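Local coordinates for salicylaldehyde dehydrogenase NahF (Pseudomonas putida, PDB 4JZ6), which probably catalyses the NAD+-dependent oxidation of salicylaldehyde to salicylate, a step in the breakdown of naphthalene, at residues A[84-95]-A[201-211]; A[237-245]-A[474-485]. One frame throughout, in Å; residues are numbered along the deposited sequence.

Contact 1 of 2, residues A[84-95]-A[201-211]; sequences LLLKVADVMESK and ITQCVQEAGLP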
loop_
_atom_site.group_PDB
_atom_site.type_symbol
_atom_site.label_atom_id
_atom_site.label_comp_id
_atom_site.label_asym_id
_atom_site.label_seq_id
_atom_site.Cartn_x
_atom_site.Cartn_y
_atom_site.Cartn_z
ATOM N N LEU A 84 -24.826 -14.401 -3.558
ATOM C CA LEU A 84 -24.153 -15.205 -2.550
ATOM C C LEU A 84 -23.842 -14.413 -1.287
ATOM O O LEU A 84 -24.124 -14.868 -0.179
ATOM C CB LEU A 84 -22.875 -15.811 -3.136
ATOM C CG LEU A 84 -23.110 -16.972 -4.105
ATOM C CD1 LEU A 84 -21.892 -17.224 -4.972
ATOM C CD2 LEU A 84 -23.471 -18.210 -3.315
ATOM N N LEU A 85 -23.267 -13.227 -1.453
ATOM C CA LEU A 85 -22.907 -12.397 -0.310
ATOM C C LEU A 85 -24.141 -11.933 0.457
ATOM O O LEU A 85 -24.154 -11.932 1.687
ATOM C CB LEU A 85 -22.075 -11.192 -0.751
ATOM C CG LEU A 85 -20.554 -11.333 -0.738
ATOM C CD1 LEU A 85 -20.135 -12.754 -0.392
ATOM C CD2 LEU A 85 -19.983 -10.896 -2.072
ATOM N N LEU A 86 -25.168 -11.532 -0.280
ATOM C CA LEU A 86 -26.436 -11.149 0.318
ATOM C C LEU A 86 -26.948 -12.278 1.214
ATOM O O LEU A 86 -27.415 -12.042 2.332
ATOM C CB LEU A 86 -27.449 -10.839 -0.785
ATOM C CG LEU A 86 -27.992 -9.412 -0.927
ATOM C CD1 LEU A 86 -27.142 -8.399 -0.177
ATOM C CD2 LEU A 86 -28.119 -9.043 -2.396
ATOM N N LYS A 87 -26.832 -13.507 0.719
ATOM C CA LYS A 87 -27.254 -14.678 1.470
ATOM C C LYS A 87 -26.461 -14.867 2.766
ATOM O O LYS A 87 -27.042 -15.234 3.797
ATOM C CB LYS A 87 -27.184 -15.945 0.611
ATOM C CG LYS A 87 -27.875 -17.142 1.260
ATOM C CD LYS A 87 -28.099 -18.281 0.284
ATOM C CE LYS A 87 -28.936 -19.385 0.921
ATOM N NZ LYS A 87 -29.118 -20.547 -0.002
ATOM N N VAL A 88 -25.150 -14.625 2.714
ATOM C CA VAL A 88 -24.318 -14.708 3.916
ATOM C C VAL A 88 -24.909 -13.833 5.009
ATOM O O VAL A 88 -25.088 -14.280 6.143
ATOM C CB VAL A 88 -22.868 -14.247 3.672
ATOM C CG1 VAL A 88 -22.068 -14.347 4.958
ATOM C CG2 VAL A 88 -22.216 -15.072 2.592
ATOM N N ALA A 89 -25.228 -12.592 4.651
ATOM C CA ALA A 89 -25.830 -11.652 5.591
ATOM C C ALA A 89 -27.117 -12.208 6.179
ATOM O O ALA A 89 -27.310 -12.169 7.393
ATOM C CB ALA A 89 -26.085 -10.313 4.928
ATOM N N ASP A 90 -27.992 -12.731 5.325
ATOM C CA ASP A 90 -29.240 -13.331 5.794
ATOM C C ASP A 90 -28.962 -14.457 6.783
ATOM O O ASP A 90 -29.610 -14.557 7.831
ATOM C CB ASP A 90 -30.048 -13.888 4.620
ATOM C CG ASP A 90 -30.622 -12.803 3.731
ATOM O OD1 ASP A 90 -30.763 -11.654 4.203
ATOM O OD2 ASP A 90 -30.946 -13.110 2.563
ATOM N N VAL A 91 -27.986 -15.296 6.438
ATOM C CA VAL A 91 -27.635 -16.457 7.253
ATOM C C VAL A 91 -27.030 -16.055 8.599
ATOM O O VAL A 91 -27.332 -16.663 9.629
ATOM C CB VAL A 91 -26.688 -17.413 6.496
ATOM C CG1 VAL A 91 -26.181 -18.519 7.411
ATOM C CG2 VAL A 91 -27.397 -18.003 5.302
ATOM N N MET A 92 -26.186 -15.029 8.594
ATOM C CA MET A 92 -25.615 -14.537 9.842
ATOM C C MET A 92 -26.699 -13.997 10.779
ATOM O O MET A 92 -26.662 -14.230 11.988
ATOM C CB MET A 92 -24.568 -13.459 9.581
ATOM C CG MET A 92 -23.393 -13.912 8.745
ATOM S SD MET A 92 -22.002 -12.782 8.942
ATOM C CE MET A 92 -21.500 -13.186 10.616
ATOM N N GLU A 93 -27.665 -13.271 10.225
ATOM C CA GLU A 93 -28.736 -12.713 11.042
ATOM C C GLU A 93 -29.624 -13.825 11.595
ATOM O O GLU A 93 -30.193 -13.700 12.680
ATOM C CB GLU A 93 -29.552 -11.688 10.248
ATOM C CG GLU A 93 -28.756 -10.435 9.896
ATOM C CD GLU A 93 -29.523 -9.460 9.018
ATOM O OE1 GLU A 93 -30.533 -9.869 8.407
ATOM O OE2 GLU A 93 -29.114 -8.282 8.937
ATOM N N SER A 94 -29.721 -14.926 10.856
ATOM C CA SER A 94 -30.539 -16.051 11.296
ATOM C C SER A 94 -29.888 -16.779 12.466
ATOM O O SER A 94 -30.536 -17.566 13.150
ATOM C CB SER A 94 -30.811 -17.025 10.143
ATOM O OG SER A 94 -29.651 -17.753 9.779
ATOM N N LYS A 95 -28.609 -16.510 12.699
ATOM C CA LYS A 95 -27.874 -17.173 13.767
ATOM C C LYS A 95 -27.525 -16.217 14.910
ATOM O O LYS A 95 -26.649 -16.508 15.727
ATOM C CB LYS A 95 -26.613 -17.837 13.207
ATOM C CG LYS A 95 -26.895 -19.086 12.380
ATOM C CD LYS A 95 -25.608 -19.754 11.902
ATOM C CE LYS A 95 -25.850 -21.199 11.485
ATOM N NZ LYS A 95 -26.979 -21.332 10.528
ATOM N N ILE A 201 -18.784 -17.913 12.009
ATOM C CA ILE A 201 -18.906 -16.995 10.886
ATOM C C ILE A 201 -18.555 -17.736 9.603
ATOM O O ILE A 201 -19.203 -17.555 8.575
ATOM C CB ILE A 201 -18.058 -15.695 11.072
ATOM C CG1 ILE A 201 -18.373 -14.681 9.973
ATOM C CG2 ILE A 201 -16.573 -15.988 11.084
ATOM C CD1 ILE A 201 -17.747 -13.331 10.194
ATOM N N THR A 202 -17.554 -18.606 9.687
ATOM C CA THR A 202 -17.186 -19.446 8.559
ATOM C C THR A 202 -18.371 -20.310 8.149
ATOM O O THR A 202 -18.718 -20.382 6.969
ATOM C CB THR A 202 -15.998 -20.364 8.898
ATOM O OG1 THR A 202 -14.886 -19.570 9.327
ATOM C CG2 THR A 202 -15.594 -21.195 7.680
ATOM N N GLN A 203 -18.993 -20.954 9.131
ATOM C CA GLN A 203 -20.138 -21.815 8.871
ATOM C C GLN A 203 -21.236 -21.056 8.130
ATOM O O GLN A 203 -21.853 -21.581 7.201
ATOM C CB GLN A 203 -20.684 -22.404 10.171
ATOM C CG GLN A 203 -21.812 -23.394 9.949
ATOM C CD GLN A 203 -22.500 -23.787 11.236
ATOM O OE1 GLN A 203 -21.987 -23.540 12.328
ATOM N NE2 GLN A 203 -23.673 -24.394 11.116
ATOM N N CYS A 204 -21.467 -19.813 8.535
ATOM C CA CYS A 204 -22.456 -18.983 7.872
ATOM C C CYS A 204 -22.148 -18.849 6.387
ATOM O O CYS A 204 -23.025 -19.030 5.541
ATOM C CB CYS A 204 -22.516 -17.611 8.528
ATOM S SG CYS A 204 -23.362 -17.637 10.107
ATOM N N VAL A 205 -20.891 -18.550 6.079
ATOM C CA VAL A 205 -20.458 -18.445 4.694
ATOM C C VAL A 205 -20.678 -19.762 3.948
ATOM O O VAL A 205 -21.101 -19.761 2.785
ATOM C CB VAL A 205 -18.990 -17.997 4.608
ATOM C CG1 VAL A 205 -18.532 -17.918 3.169
ATOM C CG2 VAL A 205 -18.838 -16.651 5.279
ATOM N N GLN A 206 -20.410 -20.880 4.622
ATOM C CA GLN A 206 -20.630 -22.194 4.025
ATOM C C GLN A 206 -22.098 -22.400 3.661
ATOM O O GLN A 206 -22.412 -22.859 2.563
ATOM C CB GLN A 206 -20.165 -23.321 4.954
ATOM C CG GLN A 206 -20.363 -24.717 4.356
ATOM C CD GLN A 206 -20.108 -25.847 5.351
ATOM O OE1 GLN A 206 -20.012 -25.620 6.560
ATOM N NE2 GLN A 206 -20.001 -27.076 4.840
ATOM N N GLU A 207 -22.988 -22.040 4.580
ATOM C CA GLU A 207 -24.422 -22.255 4.389
ATOM C C GLU A 207 -25.064 -21.286 3.395
ATOM O O GLU A 207 -26.194 -21.508 2.952
ATOM C CB GLU A 207 -25.158 -22.208 5.730
ATOM C CG GLU A 207 -24.624 -23.211 6.730
ATOM C CD GLU A 207 -25.433 -23.266 8.005
ATOM O OE1 GLU A 207 -26.345 -22.431 8.162
ATOM O OE2 GLU A 207 -25.160 -24.148 8.848
ATOM N N ALA A 208 -24.357 -20.213 3.053
ATOM C CA ALA A 208 -24.831 -19.305 2.013
ATOM C C ALA A 208 -24.566 -19.911 0.642
ATOM O O ALA A 208 -25.154 -19.495 -0.361
ATOM C CB ALA A 208 -24.168 -17.958 2.132
ATOM N N GLY A 209 -23.668 -20.891 0.603
ATOM C CA GLY A 209 -23.439 -21.654 -0.607
ATOM C C GLY A 209 -22.206 -21.274 -1.401
ATOM O O GLY A 209 -22.142 -21.531 -2.606
ATOM N N LEU A 210 -21.224 -20.673 -0.735
ATOM C CA LEU A 210 -19.966 -20.321 -1.388
ATOM C C LEU A 210 -19.270 -21.567 -1.908
ATOM O O LEU A 210 -19.226 -22.590 -1.224
ATOM C CB LEU A 210 -19.038 -19.576 -0.424
ATOM C CG LEU A 210 -19.083 -18.042 -0.415
ATOM C CD1 LEU A 210 -18.783 -17.502 -1.804
ATOM C CD2 LEU A 210 -20.417 -17.509 0.089
ATOM N N PRO A 211 -18.735 -21.491 -3.135
ATOM C CA PRO A 211 -18.021 -22.618 -3.745
ATOM C C PRO A 211 -16.877 -23.120 -2.866
ATOM O O PRO A 211 -16.301 -22.351 -2.093
ATOM C CB PRO A 211 -17.479 -22.019 -5.044
ATOM C CG PRO A 211 -18.450 -20.925 -5.382
ATOM C CD PRO A 211 -18.887 -20.355 -4.063
HETATM O O HOH W 1 -28.143 -24.340 10.259
#

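Contact 2 of 2, residues A[237-245]-A[474-485]; sequences EIRRINFTG and FDGRAVIDEFTE. With SO4 (sulfate ion), chain D; EDO (1,2-ethanediol), chain K.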
loop_
_atom_site.group_PDB
_atom_site.type_symbol
_atom_site.label_atom_id
_atom_site.label_comp_id
_atom_site.label_asym_id
_atom_site.label_seq_id
_atom_site.Cartn_x
_atom_site.Cartn_y
_atom_site.Cartn_z
ATOM N N GLU A 237 1.242 -19.016 -3.246
ATOM C CA GLU A 237 -0.187 -18.912 -3.526
ATOM C C GLU A 237 -0.787 -17.619 -2.990
ATOM O O GLU A 237 -1.666 -17.024 -3.619
ATOM C CB GLU A 237 -0.943 -20.108 -2.940
ATOM C CG GLU A 237 -0.579 -21.455 -3.548
ATOM C CD GLU A 237 0.611 -22.107 -2.871
ATOM O OE1 GLU A 237 1.353 -21.402 -2.152
ATOM O OE2 GLU A 237 0.799 -23.331 -3.057
ATOM N N ILE A 238 -0.314 -17.194 -1.822
ATOM C CA ILE A 238 -0.829 -15.990 -1.166
ATOM C C ILE A 238 -0.330 -14.703 -1.838
ATOM O O ILE A 238 0.877 -14.459 -1.916
ATOM C CB ILE A 238 -0.449 -15.983 0.328
ATOM C CG1 ILE A 238 -1.226 -17.075 1.070
ATOM C CG2 ILE A 238 -0.711 -14.624 0.945
ATOM C CD1 ILE A 238 -2.722 -16.977 0.891
ATOM N N ARG A 239 -1.256 -13.882 -2.322
ATOM C CA ARG A 239 -0.880 -12.716 -3.119
ATOM C C ARG A 239 -0.815 -11.422 -2.313
ATOM O O ARG A 239 0.106 -10.627 -2.486
ATOM C CB ARG A 239 -1.825 -12.553 -4.306
ATOM C CG ARG A 239 -1.744 -13.690 -5.308
ATOM C CD ARG A 239 -0.434 -13.651 -6.081
ATOM N NE ARG A 239 -0.242 -12.366 -6.752
ATOM C CZ ARG A 239 -0.773 -12.050 -7.931
ATOM N NH1 ARG A 239 -1.535 -12.925 -8.580
ATOM N NH2 ARG A 239 -0.543 -10.854 -8.462
ATOM N N ARG A 240 -1.803 -11.204 -1.447
ATOM C CA ARG A 240 -1.816 -10.033 -0.576
ATOM C C ARG A 240 -2.233 -10.429 0.832
ATOM O O ARG A 240 -2.780 -11.513 1.049
ATOM C CB ARG A 240 -2.735 -8.933 -1.123
ATOM C CG ARG A 240 -2.231 -8.286 -2.405
ATOM C CD ARG A 240 -3.211 -7.260 -2.970
ATOM N NE ARG A 240 -2.785 -6.794 -4.289
ATOM C CZ ARG A 240 -3.414 -5.869 -5.012
ATOM N NH1 ARG A 240 -4.517 -5.288 -4.556
ATOM N NH2 ARG A 240 -2.935 -5.524 -6.205
ATOM N N ILE A 241 -1.956 -9.553 1.790
ATOM C CA ILE A 241 -2.215 -9.845 3.192
ATOM C C ILE A 241 -2.898 -8.665 3.868
ATOM O O ILE A 241 -2.460 -7.521 3.722
ATOM C CB ILE A 241 -0.904 -10.126 3.952
ATOM C CG1 ILE A 241 -0.126 -11.256 3.280
ATOM C CG2 ILE A 241 -1.187 -10.480 5.398
ATOM C CD1 ILE A 241 1.261 -10.869 2.872
ATOM N N ASN A 242 -3.982 -8.940 4.589
ATOM C CA ASN A 242 -4.543 -7.956 5.505
ATOM C C ASN A 242 -4.370 -8.445 6.939
ATOM O O ASN A 242 -4.649 -9.610 7.252
ATOM C CB ASN A 242 -6.012 -7.644 5.186
ATOM C CG ASN A 242 -6.910 -8.860 5.301
ATOM O OD1 ASN A 242 -7.631 -9.023 6.283
ATOM N ND2 ASN A 242 -6.870 -9.718 4.297
ATOM N N PHE A 243 -3.869 -7.562 7.796
ATOM C CA PHE A 243 -3.658 -7.897 9.195
ATOM C C PHE A 243 -4.311 -6.885 10.116
ATOM O O PHE A 243 -4.122 -5.678 9.963
ATOM C CB PHE A 243 -2.171 -7.964 9.519
ATOM C CG PHE A 243 -1.890 -8.220 10.971
ATOM C CD1 PHE A 243 -1.841 -9.518 11.458
ATOM C CD2 PHE A 243 -1.684 -7.166 11.852
ATOM C CE1 PHE A 243 -1.589 -9.761 12.795
ATOM C CE2 PHE A 243 -1.429 -7.399 13.191
ATOM C CZ PHE A 243 -1.382 -8.698 13.664
ATOM N N THR A 244 -5.067 -7.386 11.082
ATOM C CA THR A 244 -5.655 -6.534 12.094
ATOM C C THR A 244 -5.179 -7.038 13.447
ATOM O O THR A 244 -5.306 -8.224 13.760
ATOM C CB THR A 244 -7.196 -6.524 12.004
ATOM O OG1 THR A 244 -7.600 -5.963 10.745
ATOM C CG2 THR A 244 -7.798 -5.692 13.132
ATOM N N GLY A 245 -4.601 -6.137 14.233
ATOM C CA GLY A 245 -3.977 -6.506 15.489
ATOM C C GLY A 245 -2.972 -5.468 15.954
ATOM O O GLY A 245 -2.967 -4.343 15.465
ATOM N N PHE A 474 -10.204 -0.796 5.038
ATOM C CA PHE A 474 -11.417 -1.595 4.870
ATOM C C PHE A 474 -12.608 -0.647 4.705
ATOM O O PHE A 474 -12.488 0.552 4.977
ATOM C CB PHE A 474 -11.652 -2.515 6.073
ATOM C CG PHE A 474 -10.877 -3.801 6.030
ATOM C CD1 PHE A 474 -11.158 -4.769 5.077
ATOM C CD2 PHE A 474 -9.887 -4.061 6.970
ATOM C CE1 PHE A 474 -10.452 -5.969 5.051
ATOM C CE2 PHE A 474 -9.179 -5.251 6.946
ATOM C CZ PHE A 474 -9.463 -6.208 5.982
ATOM N N ASP A 475 -13.742 -1.185 4.251
ATOM C CA ASP A 475 -14.992 -0.423 4.071
ATOM C C ASP A 475 -14.908 0.700 3.033
ATOM O O ASP A 475 -13.822 1.056 2.568
ATOM C CB ASP A 475 -15.501 0.127 5.403
ATOM C CG ASP A 475 -15.762 -0.958 6.408
ATOM O OD1 ASP A 475 -16.364 -1.982 6.019
ATOM O OD2 ASP A 475 -15.356 -0.796 7.581
ATOM N N GLY A 476 -16.065 1.251 2.670
ATOM C CA GLY A 476 -16.125 2.320 1.685
ATOM C C GLY A 476 -15.678 1.876 0.303
ATOM O O GLY A 476 -15.439 0.694 0.067
ATOM N N ARG A 477 -15.562 2.817 -0.621
ATOM C CA ARG A 477 -15.087 2.475 -1.950
ATOM C C ARG A 477 -13.593 2.149 -1.922
ATOM O O ARG A 477 -13.094 1.414 -2.775
ATOM C CB ARG A 477 -15.364 3.608 -2.931
ATOM C CG ARG A 477 -16.834 3.929 -3.153
ATOM C CD ARG A 477 -16.957 5.140 -4.080
ATOM N NE ARG A 477 -18.335 5.482 -4.430
ATOM C CZ ARG A 477 -18.681 6.598 -5.066
ATOM N NH1 ARG A 477 -17.745 7.480 -5.408
ATOM N NH2 ARG A 477 -19.955 6.844 -5.353
ATOM N N ALA A 478 -12.883 2.683 -0.933
ATOM C CA ALA A 478 -11.428 2.527 -0.862
ATOM C C ALA A 478 -10.961 1.077 -0.712
ATOM O O ALA A 478 -9.839 0.732 -1.081
ATOM C CB ALA A 478 -10.862 3.373 0.259
ATOM N N VAL A 479 -11.822 0.232 -0.161
ATOM C CA VAL A 479 -11.448 -1.143 0.102
ATOM C C VAL A 479 -11.258 -1.914 -1.213
ATOM O O VAL A 479 -10.558 -2.929 -1.256
ATOM C CB VAL A 479 -12.491 -1.831 1.011
ATOM C CG1 VAL A 479 -13.793 -2.053 0.260
ATOM C CG2 VAL A 479 -11.953 -3.150 1.552
ATOM N N ILE A 480 -11.866 -1.421 -2.288
ATOM C CA ILE A 480 -11.819 -2.116 -3.574
ATOM C C ILE A 480 -10.403 -2.240 -4.123
ATOM O O ILE A 480 -9.998 -3.302 -4.584
ATOM C CB ILE A 480 -12.708 -1.425 -4.619
ATOM C CG1 ILE A 480 -14.172 -1.489 -4.181
ATOM C CG2 ILE A 480 -12.539 -2.076 -5.988
ATOM C CD1 ILE A 480 -15.108 -0.710 -5.077
ATOM N N ASP A 481 -9.650 -1.152 -4.058
ATOM C CA ASP A 481 -8.279 -1.160 -4.537
ATOM C C ASP A 481 -7.420 -2.148 -3.755
ATOM O O ASP A 481 -6.400 -2.628 -4.248
ATOM C CB ASP A 481 -7.680 0.239 -4.441
ATOM C CG ASP A 481 -6.239 0.284 -4.903
ATOM O OD1 ASP A 481 -6.009 0.368 -6.129
ATOM O OD2 ASP A 481 -5.334 0.221 -4.040
ATOM N N GLU A 482 -7.833 -2.449 -2.533
ATOM C CA GLU A 482 -7.069 -3.354 -1.685
ATOM C C GLU A 482 -7.099 -4.780 -2.206
ATOM O O GLU A 482 -6.159 -5.546 -1.998
ATOM C CB GLU A 482 -7.608 -3.321 -0.261
ATOM C CG GLU A 482 -7.607 -1.948 0.340
ATOM C CD GLU A 482 -6.215 -1.494 0.711
ATOM O OE1 GLU A 482 -5.281 -2.326 0.632
ATOM O OE2 GLU A 482 -6.061 -0.310 1.089
ATOM N N PHE A 483 -8.181 -5.138 -2.885
ATOM C CA PHE A 483 -8.367 -6.516 -3.316
ATOM C C PHE A 483 -8.633 -6.617 -4.809
ATOM O O PHE A 483 -9.348 -7.512 -5.260
ATOM C CB PHE A 483 -9.493 -7.175 -2.523
ATOM C CG PHE A 483 -9.317 -7.072 -1.036
ATOM C CD1 PHE A 483 -8.228 -7.663 -0.412
ATOM C CD2 PHE A 483 -10.237 -6.380 -0.260
ATOM C CE1 PHE A 483 -8.059 -7.565 0.956
ATOM C CE2 PHE A 483 -10.078 -6.281 1.112
ATOM C CZ PHE A 483 -8.987 -6.872 1.720
ATOM N N THR A 484 -8.056 -5.695 -5.572
ATOM C CA THR A 484 -8.139 -5.763 -7.022
ATOM C C THR A 484 -6.793 -5.501 -7.664
ATOM O O THR A 484 -5.933 -4.827 -7.088
ATOM C CB THR A 484 -9.167 -4.761 -7.607
ATOM O OG1 THR A 484 -8.820 -3.417 -7.229
ATOM C CG2 THR A 484 -10.579 -5.096 -7.128
ATOM N N GLU A 485 -6.608 -6.064 -8.852
ATOM C CA GLU A 485 -5.505 -5.670 -9.710
ATOM C C GLU A 485 -6.016 -4.531 -10.565
ATOM O O GLU A 485 -7.097 -4.637 -11.152
ATOM C CB GLU A 485 -5.061 -6.819 -10.621
ATOM C CG GLU A 485 -4.458 -8.020 -9.916
ATOM C CD GLU A 485 -3.183 -7.685 -9.155
ATOM O OE1 GLU A 485 -2.682 -6.539 -9.269
ATOM O OE2 GLU A 485 -2.682 -8.582 -8.437
HETATM S S SO4 D . -0.017 -7.890 -6.254
HETATM O O1 SO4 D . 0.775 -6.892 -5.536
HETATM O O2 SO4 D . -0.603 -7.256 -7.430
HETATM O O3 SO4 D . 0.838 -9.006 -6.661
HETATM O O4 SO4 D . -1.078 -8.383 -5.378
HETATM C C1 EDO K . -1.896 -1.068 -6.966
HETATM O O1 EDO K . -1.000 -1.742 -6.065
HETATM C C2 EDO K . -2.339 0.267 -6.371
HETATM O O2 EDO K . -3.477 0.788 -7.073
#

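Contact 1 of 2, residues A[84-95]-A[201-211]
Lys95 turns its last bond (chi4 51°) to set NZ against Glu207. Glu207 runs out straight from CG to meet it. The salt bridge between Lys95 NZ and Glu207 OE1 is 2.7 Å long and falls on the syn side of the carboxylate, though tilted about 29° out of its plane. A water accepts from Lys95 NZ and gives a weak bond to Glu207 OE2. Gln203 steadies the acid from its own helix, with NE2 2.7 Å from Glu207 OE2 and above the carboxylate plane. The aliphatic part of Lys95 also works, as CD lies 3.6 Å from Cys204 SG. Cutting this residue back to an alanine would probably leave Glu207 without its charge partner and uncover Cys204 SG on that side.

The salt bridge closes one end of a packing between helices 78-94 and 195-208. Their axes here come within 8.2 Å and run at 128°, closer to antiparallel than parallel. Helix 195-208 is the link of a beta-alpha-beta crossover in the dinucleotide-binding fold, joining strands 186-189 and 215-218. Thr202 and Val205 touch strand 215-218, and helix 78-94 also packs on helix 111-130.

Ala208 lets the helices come close. Its CB is 3.5 Å from Val88 CG2, and the same Val88 methyl also reaches Leu210 CD2. Val88 CG1 meets Val205. Met92 CE lies 3.5 Å from Ile201 CG1, and its CG against Cys204 CB. Val91 CG1 rests on the Cys204 backbone. The Lys87 chain passes over Ala208. At the other end Leu84 CD2 is 3.6 Å from Gly209 O. Gly209 ends the helix in a Schellman motif with positive phi, and Trp73 packs against Leu84, Leu210 and Pro211.

Contact 2 of 2, residues A[237-245]-A[474-485]
Arg240 NH1 is gathered in by three backbone carbonyls of the other segment. The straightest bond goes to Glu482 O, 3.1 Å from Arg240 NH1 at 159°. The acceptor lies in the guanidinium plane, while the N-H comes to it from above the carbonyl plane. Bonds from NH1 to Asp481 O and Thr484 O are weak. Arg240 is extended from CG to NE (chi2 176°), which carries its head across to the carbonyls of the weakly bonded helical turn around 479-482 and just beyond it.

A sulfate, probably from the crystallisation liquor, fills the other side of the head. Arg240 NE is 2.6 Å from sulfate O4, and Arg239 NH2 is 2.9 Å from sulfate O3. Glu485 joins the two arginines in a salt-bridge network, with OE2 3.1 Å from Arg239 NH2 and OE1 3.2 Å from Arg240 NH2. Glu485 OE2 also sits 2.7 Å from sulfate O2, so one of these acid groups probably carries a proton. Lys467 N of the second subunit binds the same sulfate.

Further along the strand, aromatic rings replace the charged groups as partners. Asn242 OD1 meets the edge of the Phe474 ring at CZ, 3.4 Å away, with amide and ring planes 89° apart. Asn242 ND2 is spoken for by Ser161. Asp481 is held by Arg263 and Arg153, and Thr484 by Arg153.

Strand 240-244 is an inner strand of the largely parallel sheet in the dinucleotide-binding fold of aldehyde dehydrogenases. Its Thr244 end reaches Phe474 and Glu267, the predicted active-site glutamate.

How the contacts relate
Both contacts build on the same dinucleotide-binding fold, at different depths. Contact 2 is buried and lies at the sheet itself, where it ties strand 240-244 to a segment from near the end of the chain. Contact 1 lies further out, about 21 Å away between centres, and joins a crossover helix to helix 78-94. Helix 170-181 touches both. The chemistry follows the place. Contact 1 is mainly aliphatic packing with one salt bridge at its edge. Contact 2 relies on arginines, backbone carbonyls and a bound anion, and the second subunit takes part. No other chain touches contact 1, which also lies away from the annotated sites.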